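3-hexulose-6-phosphate isomerase (Methanocaldococcus jannaschii, PDB 1JEO) catalyses the isomerization between D-arabino-hex-3-ulose 6-phosphate and fructose 6-phosphate, a step on a route to D-ribose 5-phosphate. Local coordinates at residues R36-K41 with L65-Y70; I43-V48 with R56-R61; L7-N12 with K138-G143. All coordinates share one frame; numbering follows the deposited sequence.

Contact 1: R36-K41 with L65-Y70; sequences RIIKAK and LGFKSY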
ATOM      1  N   ARG A  36      -9.256   8.083   2.572  1.00 18.01           N
ATOM      2  CA  ARG A  36      -9.931   7.086   1.732  1.00 17.54           C
ATOM      3  C   ARG A  36     -10.094   5.741   2.442  1.00 17.27           C
ATOM      4  O   ARG A  36     -11.095   5.059   2.235  1.00 17.25           O
ATOM      5  CB  ARG A  36      -9.176   6.889   0.417  1.00 26.83           C
ATOM      6  CG  ARG A  36      -9.270   8.069  -0.520  1.00 27.21           C
ATOM      7  CD  ARG A  36      -8.323   7.896  -1.686  1.00 27.77           C
ATOM      8  NE  ARG A  36      -8.148   9.131  -2.445  1.00 28.34           N
ATOM      9  CZ  ARG A  36      -8.706   9.381  -3.627  1.00 28.54           C
ATOM     10  NH1 ARG A  36      -9.489   8.485  -4.212  1.00 28.89           N
ATOM     11  NH2 ARG A  36      -8.478  10.539  -4.225  1.00 29.00           N
ATOM     12  N   ILE A  37      -9.126   5.395   3.300  1.00 21.53           N
ATOM     13  CA  ILE A  37      -9.142   4.150   4.087  1.00 21.59           C
ATOM     14  C   ILE A  37     -10.247   4.201   5.161  1.00 21.92           C
ATOM     15  O   ILE A  37     -10.981   3.222   5.345  1.00 21.53           O
ATOM     16  CB  ILE A  37      -7.721   3.853   4.715  1.00 21.70           C
ATOM     17  CG1 ILE A  37      -6.779   3.296   3.636  1.00 21.33           C
ATOM     18  CG2 ILE A  37      -7.801   2.870   5.904  1.00 21.61           C
ATOM     19  CD1 ILE A  37      -5.319   3.141   4.076  1.00 20.71           C
ATOM     20  N   ILE A  38     -10.394   5.360   5.808  1.00 24.14           N
ATOM     21  CA  ILE A  38     -11.406   5.575   6.853  1.00 24.49           C
ATOM     22  C   ILE A  38     -12.835   5.682   6.280  1.00 24.35           C
ATOM     23  O   ILE A  38     -13.797   5.193   6.891  1.00 24.29           O
ATOM     24  CB  ILE A  38     -11.026   6.822   7.736  1.00 29.59           C
ATOM     25  CG1 ILE A  38      -9.744   6.514   8.525  1.00 29.74           C
ATOM     26  CG2 ILE A  38     -12.152   7.203   8.718  1.00 29.61           C
ATOM     27  CD1 ILE A  38      -9.097   7.721   9.188  1.00 30.11           C
ATOM     28  N   LYS A  39     -12.950   6.253   5.081  1.00 25.18           N
ATOM     29  CA  LYS A  39     -14.243   6.437   4.419  1.00 25.22           C
ATOM     30  C   LYS A  39     -14.749   5.237   3.624  1.00 24.57           C
ATOM     31  O   LYS A  39     -15.942   5.155   3.322  1.00 24.70           O
ATOM     32  CB  LYS A  39     -14.219   7.682   3.527  1.00 51.77           C
ATOM     33  CG  LYS A  39     -14.251   8.994   4.296  1.00 53.07           C
ATOM     34  CD  LYS A  39     -14.187  10.177   3.354  1.00 54.05           C
ATOM     35  CE  LYS A  39     -14.324  11.491   4.101  1.00 54.70           C
ATOM     36  NZ  LYS A  39     -14.170  12.653   3.180  1.00 55.31           N
ATOM     37  N   ALA A  40     -13.855   4.304   3.298  1.00 22.12           N
ATOM     38  CA  ALA A  40     -14.225   3.109   2.534  1.00 21.10           C
ATOM     39  C   ALA A  40     -15.024   2.095   3.346  1.00 20.57           C
ATOM     40  O   ALA A  40     -14.865   2.007   4.565  1.00 20.64           O
ATOM     41  CB  ALA A  40     -12.991   2.441   1.963  1.00 21.50           C
ATOM     42  N   LYS A  41     -15.892   1.353   2.657  1.00 21.99           N
ATOM     43  CA  LYS A  41     -16.709   0.310   3.276  1.00 21.31           C
ATOM     44  C   LYS A  41     -15.793  -0.912   3.441  1.00 20.47           C
ATOM     45  O   LYS A  41     -15.610  -1.412   4.551  1.00 20.18           O
ATOM     46  CB  LYS A  41     -17.919  -0.018   2.384  1.00 86.08           C
ATOM     47  CG  LYS A  41     -19.026  -0.842   3.046  1.00 87.15           C
ATOM     48  CD  LYS A  41     -19.830  -0.030   4.058  1.00 88.32           C
ATOM     49  CE  LYS A  41     -20.906  -0.882   4.721  1.00 88.91           C
ATOM     50  NZ  LYS A  41     -21.692  -0.118   5.732  1.00 89.93           N
ATOM     51  N   LEU A  65      -6.606  -3.474  12.905  1.00 21.23           N
ATOM     52  CA  LEU A  65      -7.144  -2.201  13.379  1.00 21.55           C
ATOM     53  C   LEU A  65      -8.673  -2.094  13.309  1.00 21.59           C
ATOM     54  O   LEU A  65      -9.244  -1.090  13.746  1.00 22.36           O
ATOM     55  CB  LEU A  65      -6.494  -1.028  12.634  1.00 23.24           C
ATOM     56  CG  LEU A  65      -4.975  -0.832  12.723  1.00 23.35           C
ATOM     57  CD1 LEU A  65      -4.624   0.485  12.065  1.00 23.13           C
ATOM     58  CD2 LEU A  65      -4.487  -0.847  14.161  1.00 23.45           C
ATOM     59  N   GLY A  66      -9.324  -3.116  12.749  1.00 22.97           N
ATOM     60  CA  GLY A  66     -10.779  -3.126  12.670  1.00 22.67           C
ATOM     61  C   GLY A  66     -11.441  -2.846  11.341  1.00 22.45           C
ATOM     62  O   GLY A  66     -12.669  -2.851  11.264  1.00 22.40           O
ATOM     63  N   PHE A  67     -10.648  -2.594  10.303  1.00 18.66           N
ATOM     64  CA  PHE A  67     -11.184  -2.325   8.967  1.00 18.50           C
ATOM     65  C   PHE A  67     -11.541  -3.630   8.266  1.00 18.33           C
ATOM     66  O   PHE A  67     -11.017  -4.685   8.625  1.00 18.36           O
ATOM     67  CB  PHE A  67     -10.150  -1.577   8.117  1.00 23.02           C
ATOM     68  CG  PHE A  67      -9.805  -0.211   8.636  1.00 23.40           C
ATOM     69  CD1 PHE A  67      -8.636  -0.010   9.390  1.00 23.14           C
ATOM     70  CD2 PHE A  67     -10.647   0.884   8.378  1.00 23.35           C
ATOM     71  CE1 PHE A  67      -8.303   1.274   9.890  1.00 23.47           C
ATOM     72  CE2 PHE A  67     -10.334   2.178   8.870  1.00 23.27           C
ATOM     73  CZ  PHE A  67      -9.155   2.373   9.629  1.00 23.34           C
ATOM     74  N   LYS A  68     -12.467  -3.561   7.307  1.00 20.61           N
ATOM     75  CA  LYS A  68     -12.861  -4.733   6.516  1.00 20.10           C
ATOM     76  C   LYS A  68     -11.856  -4.770   5.359  1.00 19.59           C
ATOM     77  O   LYS A  68     -12.041  -4.136   4.317  1.00 18.92           O
ATOM     78  CB  LYS A  68     -14.315  -4.619   6.032  1.00 47.30           C
ATOM     79  CG  LYS A  68     -15.341  -4.689   7.170  1.00 48.09           C
ATOM     80  CD  LYS A  68     -16.740  -5.090   6.696  1.00 48.71           C
ATOM     81  CE  LYS A  68     -17.497  -3.935   6.051  1.00 49.33           C
ATOM     82  NZ  LYS A  68     -18.835  -4.358   5.540  1.00 49.53           N
ATOM     83  N   SER A  69     -10.730  -5.422   5.636  1.00 21.89           N
ATOM     84  CA  SER A  69      -9.610  -5.537   4.709  1.00 21.32           C
ATOM     85  C   SER A  69      -9.558  -6.881   4.007  1.00 20.40           C
ATOM     86  O   SER A  69      -9.866  -7.913   4.609  1.00 20.07           O
ATOM     87  CB  SER A  69      -8.309  -5.311   5.476  1.00 27.63           C
ATOM     88  OG  SER A  69      -7.202  -5.208   4.605  1.00 29.06           O
ATOM     89  N   TYR A  70      -9.192  -6.866   2.724  1.00 17.76           N
ATOM     90  CA  TYR A  70      -9.097  -8.085   1.920  1.00 16.83           C
ATOM     91  C   TYR A  70      -7.936  -8.034   0.944  1.00 16.25           C
ATOM     92  O   TYR A  70      -7.500  -6.956   0.532  1.00 15.68           O
ATOM     93  CB  TYR A  70     -10.386  -8.319   1.105  1.00 22.23           C
ATOM     94  CG  TYR A  70     -11.637  -8.521   1.932  1.00 23.26           C
ATOM     95  CD1 TYR A  70     -12.593  -7.488   2.055  1.00 23.63           C
ATOM     96  CD2 TYR A  70     -11.849  -9.722   2.647  1.00 23.74           C
ATOM     97  CE1 TYR A  70     -13.738  -7.644   2.887  1.00 24.18           C
ATOM     98  CE2 TYR A  70     -12.991  -9.889   3.480  1.00 24.25           C
ATOM     99  CZ  TYR A  70     -13.924  -8.843   3.591  1.00 24.71           C
ATOM    100  OH  TYR A  70     -15.027  -8.993   4.398  1.00 25.73           O
TER
HETATM  101  O   HOH W   1     -13.448  -1.023   6.397  1.00 28.33           O

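Contact 2: I43-V48 with R56-R61; sequences IFIFGV and RCFAMR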
ATOM      1  N   ILE A  43     -11.840  -2.538   2.033  1.00 19.97           N
ATOM      2  CA  ILE A  43     -10.547  -2.185   1.436  1.00 18.88           C
ATOM      3  C   ILE A  43      -9.905  -3.415   0.791  1.00 17.74           C
ATOM      4  O   ILE A  43      -9.759  -4.456   1.430  1.00 17.59           O
ATOM      5  CB  ILE A  43      -9.581  -1.560   2.493  1.00 19.85           C
ATOM      6  CG1 ILE A  43     -10.248  -0.352   3.162  1.00 20.16           C
ATOM      7  CG2 ILE A  43      -8.277  -1.086   1.823  1.00 20.29           C
ATOM      8  CD1 ILE A  43      -9.785  -0.081   4.552  1.00 20.54           C
ATOM      9  N   PHE A  44      -9.531  -3.276  -0.480  1.00 18.02           N
ATOM     10  CA  PHE A  44      -8.916  -4.358  -1.251  1.00 17.33           C
ATOM     11  C   PHE A  44      -7.474  -4.047  -1.622  1.00 16.46           C
ATOM     12  O   PHE A  44      -7.173  -2.964  -2.115  1.00 16.14           O
ATOM     13  CB  PHE A  44      -9.714  -4.628  -2.532  1.00 18.29           C
ATOM     14  CG  PHE A  44     -11.075  -5.214  -2.297  1.00 18.84           C
ATOM     15  CD1 PHE A  44     -12.145  -4.403  -1.860  1.00 18.93           C
ATOM     16  CD2 PHE A  44     -11.310  -6.576  -2.535  1.00 19.17           C
ATOM     17  CE1 PHE A  44     -13.435  -4.946  -1.670  1.00 19.09           C
ATOM     18  CE2 PHE A  44     -12.598  -7.135  -2.348  1.00 19.04           C
ATOM     19  CZ  PHE A  44     -13.662  -6.316  -1.914  1.00 19.34           C
ATOM     20  N   ILE A  45      -6.582  -4.998  -1.359  1.00 12.90           N
ATOM     21  CA  ILE A  45      -5.164  -4.836  -1.673  1.00 11.66           C
ATOM     22  C   ILE A  45      -4.746  -5.910  -2.683  1.00 11.25           C
ATOM     23  O   ILE A  45      -5.197  -7.053  -2.598  1.00 11.19           O
ATOM     24  CB  ILE A  45      -4.243  -4.994  -0.407  1.00 22.10           C
ATOM     25  CG1 ILE A  45      -4.829  -4.313   0.842  1.00 22.81           C
ATOM     26  CG2 ILE A  45      -2.818  -4.502  -0.710  1.00 21.30           C
ATOM     27  CD1 ILE A  45      -4.917  -2.818   0.823  1.00 23.75           C
ATOM     28  N   PHE A  46      -3.887  -5.533  -3.632  1.00 15.60           N
ATOM     29  CA  PHE A  46      -3.365  -6.467  -4.631  1.00 15.29           C
ATOM     30  C   PHE A  46      -1.956  -6.097  -5.087  1.00 15.77           C
ATOM     31  O   PHE A  46      -1.583  -4.922  -5.154  1.00 15.68           O
ATOM     32  CB  PHE A  46      -4.292  -6.604  -5.858  1.00 18.21           C
ATOM     33  CG  PHE A  46      -3.890  -7.718  -6.814  1.00 17.28           C
ATOM     34  CD1 PHE A  46      -3.877  -9.070  -6.390  1.00 17.78           C
ATOM     35  CD2 PHE A  46      -3.485  -7.421  -8.130  1.00 18.00           C
ATOM     36  CE1 PHE A  46      -3.464 -10.116  -7.262  1.00 17.81           C
ATOM     37  CE2 PHE A  46      -3.067  -8.457  -9.017  1.00 16.93           C
ATOM     38  CZ  PHE A  46      -3.059  -9.809  -8.578  1.00 17.19           C
ATOM     39  N   GLY A  47      -1.223  -7.143  -5.452  1.00 15.00           N
ATOM     40  CA  GLY A  47       0.130  -7.038  -5.947  1.00 15.10           C
ATOM     41  C   GLY A  47       0.556  -8.438  -6.341  1.00 15.66           C
ATOM     42  O   GLY A  47      -0.012  -9.425  -5.859  1.00 14.68           O
ATOM     43  N   VAL A  48       1.576  -8.522  -7.187  1.00 13.35           N
ATOM     44  CA  VAL A  48       2.113  -9.797  -7.665  1.00 14.43           C
ATOM     45  C   VAL A  48       3.521  -9.977  -7.081  1.00 14.93           C
ATOM     46  O   VAL A  48       4.201  -8.992  -6.785  1.00 14.20           O
ATOM     47  CB  VAL A  48       2.145  -9.817  -9.240  1.00 19.41           C
ATOM     48  CG1 VAL A  48       2.872 -11.038  -9.782  1.00 19.80           C
ATOM     49  CG2 VAL A  48       0.729  -9.800  -9.788  1.00 20.42           C
ATOM     50  N   ARG A  56       0.195  -8.028   1.435  1.00 11.90           N
ATOM     51  CA  ARG A  56      -0.471  -8.882   2.423  1.00 12.39           C
ATOM     52  C   ARG A  56      -0.138  -8.430   3.859  1.00 12.70           C
ATOM     53  O   ARG A  56      -0.997  -8.483   4.740  1.00 12.29           O
ATOM     54  CB  ARG A  56      -0.079 -10.353   2.226  1.00 15.40           C
ATOM     55  CG  ARG A  56      -0.760 -11.052   1.059  1.00 15.95           C
ATOM     56  CD  ARG A  56      -0.243 -12.472   0.884  1.00 16.67           C
ATOM     57  NE  ARG A  56      -0.855 -13.212  -0.220  1.00 17.55           N
ATOM     58  CZ  ARG A  56      -0.432 -13.181  -1.483  1.00 18.65           C
ATOM     59  NH1 ARG A  56       0.609 -12.431  -1.834  1.00 19.18           N
ATOM     60  NH2 ARG A  56      -1.043 -13.916  -2.402  1.00 18.65           N
ATOM     61  N   CYS A  57       1.088  -7.943   4.069  1.00 15.38           N
ATOM     62  CA  CYS A  57       1.522  -7.447   5.383  1.00 16.58           C
ATOM     63  C   CYS A  57       0.682  -6.243   5.822  1.00 16.63           C
ATOM     64  O   CYS A  57       0.324  -6.116   6.994  1.00 16.10           O
ATOM     65  CB  CYS A  57       2.996  -7.044   5.357  1.00 14.72           C
ATOM     66  SG  CYS A  57       4.158  -8.399   5.165  1.00 18.89           S
ATOM     67  N   PHE A  58       0.330  -5.403   4.846  1.00 15.06           N
ATOM     68  CA  PHE A  58      -0.487  -4.212   5.070  1.00 16.16           C
ATOM     69  C   PHE A  58      -1.960  -4.603   5.243  1.00 16.68           C
ATOM     70  O   PHE A  58      -2.639  -4.067   6.126  1.00 16.94           O
ATOM     71  CB  PHE A  58      -0.305  -3.236   3.895  1.00 13.46           C
ATOM     72  CG  PHE A  58      -1.084  -1.941   4.020  1.00 14.05           C
ATOM     73  CD1 PHE A  58      -1.960  -1.548   2.994  1.00 14.39           C
ATOM     74  CD2 PHE A  58      -0.918  -1.089   5.130  1.00 14.31           C
ATOM     75  CE1 PHE A  58      -2.665  -0.315   3.063  1.00 14.96           C
ATOM     76  CE2 PHE A  58      -1.613   0.147   5.214  1.00 14.79           C
ATOM     77  CZ  PHE A  58      -2.488   0.533   4.176  1.00 15.21           C
ATOM     78  N   ALA A  59      -2.431  -5.544   4.417  1.00 17.28           N
ATOM     79  CA  ALA A  59      -3.817  -6.030   4.460  1.00 17.78           C
ATOM     80  C   ALA A  59      -4.156  -6.641   5.816  1.00 18.99           C
ATOM     81  O   ALA A  59      -5.218  -6.363   6.384  1.00 18.58           O
ATOM     82  CB  ALA A  59      -4.062  -7.042   3.348  1.00 13.81           C
ATOM     83  N   MET A  60      -3.202  -7.402   6.357  1.00 12.95           N
ATOM     84  CA  MET A  60      -3.338  -8.048   7.663  1.00 14.59           C
ATOM     85  C   MET A  60      -3.396  -6.996   8.776  1.00 14.96           C
ATOM     86  O   MET A  60      -4.255  -7.068   9.660  1.00 14.74           O
ATOM     87  CB  MET A  60      -2.161  -8.997   7.913  1.00 18.41           C
ATOM     88  CG  MET A  60      -2.245  -9.761   9.224  1.00 20.43           C
ATOM     89  SD  MET A  60      -0.832 -10.794   9.538  1.00 23.15           S
ATOM     90  CE  MET A  60      -1.298 -12.230   8.585  1.00 21.64           C
ATOM     91  N   ARG A  61      -2.523  -5.994   8.680  1.00 18.30           N
ATOM     92  CA  ARG A  61      -2.459  -4.930   9.676  1.00 19.20           C
ATOM     93  C   ARG A  61      -3.708  -4.027   9.698  1.00 19.31           C
ATOM     94  O   ARG A  61      -4.148  -3.623  10.776  1.00 19.27           O
ATOM     95  CB  ARG A  61      -1.149  -4.145   9.533  1.00 18.09           C
ATOM     96  CG  ARG A  61      -0.661  -3.474  10.812  1.00 19.84           C
ATOM     97  CD  ARG A  61      -0.383  -4.403  11.990  1.00 21.38           C
ATOM     98  NE  ARG A  61       1.038  -4.698  12.163  1.00 23.15           N
ATOM     99  CZ  ARG A  61       1.512  -5.835  12.664  1.00 23.85           C
ATOM    100  NH1 ARG A  61       0.684  -6.800  13.041  1.00 24.47           N
ATOM    101  NH2 ARG A  61       2.819  -6.017  12.777  1.00 24.61           N
TER

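Contact 3: L7-N12 with K138-G143; sequences LDIVSN and KYLPMG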
ATOM      1  N   LEU A   7      23.956  -1.314   2.366  1.00 22.42           N
ATOM      2  CA  LEU A   7      23.341  -0.835   3.604  1.00 22.22           C
ATOM      3  C   LEU A   7      23.151   0.684   3.553  1.00 21.99           C
ATOM      4  O   LEU A   7      22.151   1.200   4.053  1.00 21.60           O
ATOM      5  CB  LEU A   7      24.182  -1.238   4.824  1.00 32.22           C
ATOM      6  CG  LEU A   7      23.625  -0.973   6.233  1.00 32.41           C
ATOM      7  CD1 LEU A   7      22.320  -1.732   6.476  1.00 32.54           C
ATOM      8  CD2 LEU A   7      24.651  -1.374   7.252  1.00 32.46           C
ATOM      9  N   ASP A   8      24.088   1.376   2.900  1.00 20.29           N
ATOM     10  CA  ASP A   8      24.034   2.832   2.735  1.00 20.30           C
ATOM     11  C   ASP A   8      22.911   3.242   1.783  1.00 20.18           C
ATOM     12  O   ASP A   8      22.258   4.267   1.992  1.00 19.67           O
ATOM     13  CB  ASP A   8      25.370   3.383   2.217  1.00 41.30           C
ATOM     14  CG  ASP A   8      26.447   3.448   3.294  1.00 41.57           C
ATOM     15  OD1 ASP A   8      27.634   3.551   2.920  1.00 42.39           O
ATOM     16  OD2 ASP A   8      26.119   3.410   4.503  1.00 41.67           O
ATOM     17  N   ILE A   9      22.682   2.420   0.755  1.00 18.67           N
ATOM     18  CA  ILE A   9      21.624   2.662  -0.228  1.00 18.79           C
ATOM     19  C   ILE A   9      20.261   2.475   0.446  1.00 19.11           C
ATOM     20  O   ILE A   9      19.386   3.333   0.308  1.00 18.87           O
ATOM     21  CB  ILE A   9      21.803   1.763  -1.491  1.00 26.52           C
ATOM     22  CG1 ILE A   9      22.965   2.317  -2.327  1.00 26.29           C
ATOM     23  CG2 ILE A   9      20.515   1.707  -2.349  1.00 26.17           C
ATOM     24  CD1 ILE A   9      23.518   1.358  -3.352  1.00 26.44           C
ATOM     25  N   VAL A  10      20.133   1.413   1.250  1.00 18.36           N
ATOM     26  CA  VAL A  10      18.892   1.133   1.975  1.00 18.93           C
ATOM     27  C   VAL A  10      18.615   2.248   2.999  1.00 19.51           C
ATOM     28  O   VAL A  10      17.491   2.740   3.066  1.00 19.58           O
ATOM     29  CB  VAL A  10      18.914  -0.264   2.675  1.00 14.98           C
ATOM     30  CG1 VAL A  10      17.629  -0.479   3.469  1.00 15.02           C
ATOM     31  CG2 VAL A  10      19.046  -1.376   1.637  1.00 15.07           C
ATOM     32  N   SER A  11      19.652   2.681   3.728  1.00 17.99           N
ATOM     33  CA  SER A  11      19.531   3.753   4.731  1.00 19.06           C
ATOM     34  C   SER A  11      19.070   5.084   4.131  1.00 19.65           C
ATOM     35  O   SER A  11      18.228   5.765   4.715  1.00 19.64           O
ATOM     36  CB  SER A  11      20.855   3.973   5.470  1.00 33.97           C
ATOM     37  OG  SER A  11      21.171   2.869   6.293  1.00 34.38           O
ATOM     38  N   ASN A  12      19.597   5.423   2.952  1.00 22.75           N
ATOM     39  CA  ASN A  12      19.234   6.660   2.261  1.00 23.49           C
ATOM     40  C   ASN A  12      17.852   6.583   1.611  1.00 23.74           C
ATOM     41  O   ASN A  12      17.190   7.612   1.440  1.00 23.78           O
ATOM     42  CB  ASN A  12      20.304   7.057   1.239  1.00 88.34           C
ATOM     43  CG  ASN A  12      21.574   7.579   1.895  1.00 88.84           C
ATOM     44  OD1 ASN A  12      21.528   8.427   2.789  1.00 41.73           O
ATOM     45  ND2 ASN A  12      22.717   7.073   1.452  1.00 41.73           N
ATOM     46  N   LYS A 138      23.323  -2.848  -8.239  1.00 21.92           N
ATOM     47  CA  LYS A 138      23.690  -4.104  -8.903  1.00 21.58           C
ATOM     48  C   LYS A 138      23.353  -5.314  -8.017  1.00 20.86           C
ATOM     49  O   LYS A 138      22.872  -6.333  -8.507  1.00 20.72           O
ATOM     50  CB  LYS A 138      25.189  -4.094  -9.226  1.00 33.62           C
ATOM     51  CG  LYS A 138      25.680  -5.242 -10.101  1.00 34.12           C
ATOM     52  CD  LYS A 138      27.180  -5.176 -10.273  1.00 34.64           C
ATOM     53  CE  LYS A 138      27.679  -6.265 -11.204  1.00 34.93           C
ATOM     54  NZ  LYS A 138      29.165  -6.231 -11.317  1.00 35.25           N
ATOM     55  N   TYR A 139      23.576  -5.163  -6.711  1.00 22.22           N
ATOM     56  CA  TYR A 139      23.321  -6.235  -5.751  1.00 21.72           C
ATOM     57  C   TYR A 139      21.998  -6.128  -4.980  1.00 21.37           C
ATOM     58  O   TYR A 139      21.709  -6.930  -4.088  1.00 21.08           O
ATOM     59  CB  TYR A 139      24.544  -6.432  -4.848  1.00 26.78           C
ATOM     60  CG  TYR A 139      25.778  -6.831  -5.641  1.00 26.78           C
ATOM     61  CD1 TYR A 139      26.913  -5.998  -5.688  1.00 27.01           C
ATOM     62  CD2 TYR A 139      25.791  -8.018  -6.407  1.00 26.81           C
ATOM     63  CE1 TYR A 139      28.042  -6.339  -6.494  1.00 26.90           C
ATOM     64  CE2 TYR A 139      26.901  -8.370  -7.212  1.00 26.88           C
ATOM     65  CZ  TYR A 139      28.020  -7.528  -7.250  1.00 26.91           C
ATOM     66  OH  TYR A 139      29.096  -7.874  -8.035  1.00 26.80           O
ATOM     67  N   LEU A 140      21.185  -5.147  -5.380  1.00 20.63           N
ATOM     68  CA  LEU A 140      19.832  -4.899  -4.854  1.00 20.49           C
ATOM     69  C   LEU A 140      19.047  -4.661  -6.167  1.00 20.21           C
ATOM     70  O   LEU A 140      18.620  -3.534  -6.453  1.00 20.35           O
ATOM     71  CB  LEU A 140      19.801  -3.658  -3.944  1.00 19.73           C
ATOM     72  CG  LEU A 140      20.508  -3.696  -2.581  1.00 19.78           C
ATOM     73  CD1 LEU A 140      20.575  -2.299  -1.987  1.00 19.62           C
ATOM     74  CD2 LEU A 140      19.833  -4.672  -1.626  1.00 19.73           C
ATOM     75  N   PRO A 141      18.818  -5.739  -6.966  1.00 24.77           N
ATOM     76  CA  PRO A 141      18.123  -5.703  -8.258  1.00 24.55           C
ATOM     77  C   PRO A 141      16.605  -5.666  -8.260  1.00 24.63           C
ATOM     78  O   PRO A 141      15.974  -5.886  -7.234  1.00 24.44           O
ATOM     79  CB  PRO A 141      18.603  -6.997  -8.935  1.00 28.10           C
ATOM     80  CG  PRO A 141      19.455  -7.703  -7.899  1.00 28.37           C
ATOM     81  CD  PRO A 141      19.011  -7.150  -6.602  1.00 27.98           C
ATOM     82  N   MET A 142      16.041  -5.514  -9.467  1.00 27.32           N
ATOM     83  CA  MET A 142      14.589  -5.460  -9.725  1.00 27.28           C
ATOM     84  C   MET A 142      13.901  -4.423  -8.818  1.00 25.62           C
ATOM     85  O   MET A 142      14.368  -3.287  -8.701  1.00 25.20           O
ATOM     86  CB  MET A 142      13.927  -6.850  -9.538  1.00 34.93           C
ATOM     87  CG  MET A 142      14.645  -8.059 -10.136  1.00 38.24           C
ATOM     88  SD  MET A 142      14.758  -8.059 -11.912  1.00 44.30           S
ATOM     89  CE  MET A 142      13.074  -8.503 -12.352  1.00 41.81           C
ATOM     90  N   GLY A 143      12.855  -4.857  -8.114  1.00 19.15           N
ATOM     91  CA  GLY A 143      12.129  -3.980  -7.222  1.00 17.07           C
ATOM     92  C   GLY A 143      12.507  -4.145  -5.763  1.00 15.87           C
ATOM     93  O   GLY A 143      11.775  -3.651  -4.909  1.00 15.43           O
TER

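Contact 1: R36-K41 with L65-Y70
Ile37 and Phe67 lead a largely nonpolar surface contact at the edge of the parallel sheet of the α/β SIS fold, where the last turn of helix 24-39 meets the link between helix 49-64 and strand 69-71. Residues 36-41 and 65-70 share no direct hydrogen bond and bury 234 Å² together, so the contact rests on packing round the Phe67 ring, on the two lysine chains lying alongside each other and on one bridging water.

The ring of Phe67 takes the methyl CG2 of Ile37 over one face as a CH-pi contact: the carbon lies 4.0 Å from the centroid, 15° off the ring normal and shifted toward the rim. In Ile37, CG2 stands anti to the backbone N while CG1 lies beside it (chi1 -77°). The two side chains cross at about a right angle. Ile38 meets the same ring obliquely, its CA 4.1 Å from Phe67 CE2. Leu62 and Ile161, from helices 49-64 and 144-164, also touch both Ile37 and Phe67, extending the apolar cluster. On the other segment, Gly66 ends helix 49-64 in a Schellman motif just before Phe67.

Farther along, Lys41 and Lys68 run side by side in the same direction. Lys41 NZ and Lys68 NZ remain 5.1 Å apart, a like-charge pair at an exposed place. Lys68 CE packs 3.5 Å from Lys41 O. Lys68 is the centre of an inverse gamma turn. A water joins the two backbones here, donating to Lys41 O at 2.9 Å and accepting from Lys68 N at 2.9 Å; its oxygen also lies in the plane of the Phe67 ring, at the edge.

Contact 2: I43-V48 with R56-R61
Ile45 carries this buried contact, with 74 Å² of its surface covered by residues 56-61, against 33 Å² for Phe58 and 26 Å² for Ala59. It lies on strand 43-46 and directs its side chain toward helix 49-64, where Phe58 and Ala59, neighbours in sequence, meet it. No hydrogen bond crosses between the segments, and the interaction is entirely apolar.

The two ends of the longer Ile45 branch do different work. CG1 rests on Ala59, 3.8 Å from its CB and 4.1 Å from its CA. This small side chain lets the strand and helix backbones come close: Ile45 and Ala59 are the nearest pair, with their CA atoms 6.4 Å apart. The terminal CD1 continues to the aromatic ring, 3.9 Å from Phe58 CD1 and 4.0 Å from Phe58 CE1, an oblique approach with the side chains crossing at about a right angle. A bend in the isoleucine (chi2 -67°) turns CD1 to that ring. Phe58 extends to meet it, with CG anti to the backbone N (chi1 -179°).

Further packing closes round the pair. Ile87 of strand 85-89, beside 43-46 in the sheet, touches both Ile45 and Phe58, and Leu154 and Ile158 of helix 144-164 bear on the phenylalanine. The backbone O of Ala59 also accepts a hydrogen bond from Ser69 OG.

The side chain of Ile45 lies about 9 Å from that of Ser51, a probable substrate-binding residue. Strand 43-46 and helix 49-64 make the first half of a beta-alpha-beta unit completed by strand 69-71, the strand-to-helix packing of a parallel α/β fold.

Contact 3: L7-N12 with K138-G143
With CG beside its backbone N (chi1 -69°) and chi2 extended at 169°, Leu140 sends CD1 to meet Ile9 and Val10, two successive residues of helix 5-15. The contact joins this N-terminal helix to the loop that leads from strand 128-130, the last of the parallel sheet of the SIS fold, into helix 144-164. It is small, burying 105 Å² in all, and wholly apolar across the segments.

One methyl receives both helix residues. Ile9 offers CG2, 4.0 Å from Leu140 CD1, and the two side chains slide past each other in opposite directions. Val10 reaches the same CD1 with its own CG2 at 4.0 Å, but here the side chains cross at about a right angle. The backbones remain well separated, since even the nearest CA atoms, those of Ile9 and Leu140, are 9.0 Å apart; the side chains span that distance.

Glu6 of helix 5-15 and Thr145 of helix 144-164 also touch Leu140, while Gly143 occupies the N-cap position of the latter helix. The side chain of Leu140 is about 9 Å from that of Glu147, inferred to be the proton acceptor, so the contact lies near the probable active site.

Within helix 5-15, Leu7 O accepts two bonds from opposite faces of its plane: Ser11 N at 2.9 Å, and Ser11 OG at 3.0 Å, tilted 33° from that plane.

How the contacts relate
Along the chain the contacts are nested: contact 2 lies inside the loop closed by contact 1, and contact 1 inside the loop closed by contact 3. Contacts 1 and 2 have centres about 12 Å apart and share the sheet, where strands 43-46 and 69-71 are neighbours; probable backbone bonds from Tyr70 N to Ile43 O and from Ile43 N to Lys68 O join them. Contact 2 lies in the buried interior, and contact 1 nearer the surface by the outermost strand 69-71. Contact 3, its centre about 32 Å from that of contact 1 and about 24 Å from that of contact 2, touches neither; on the opposite side of the chain's centre from contact 1, it joins helix 5-15 to the loop before helix 144-164.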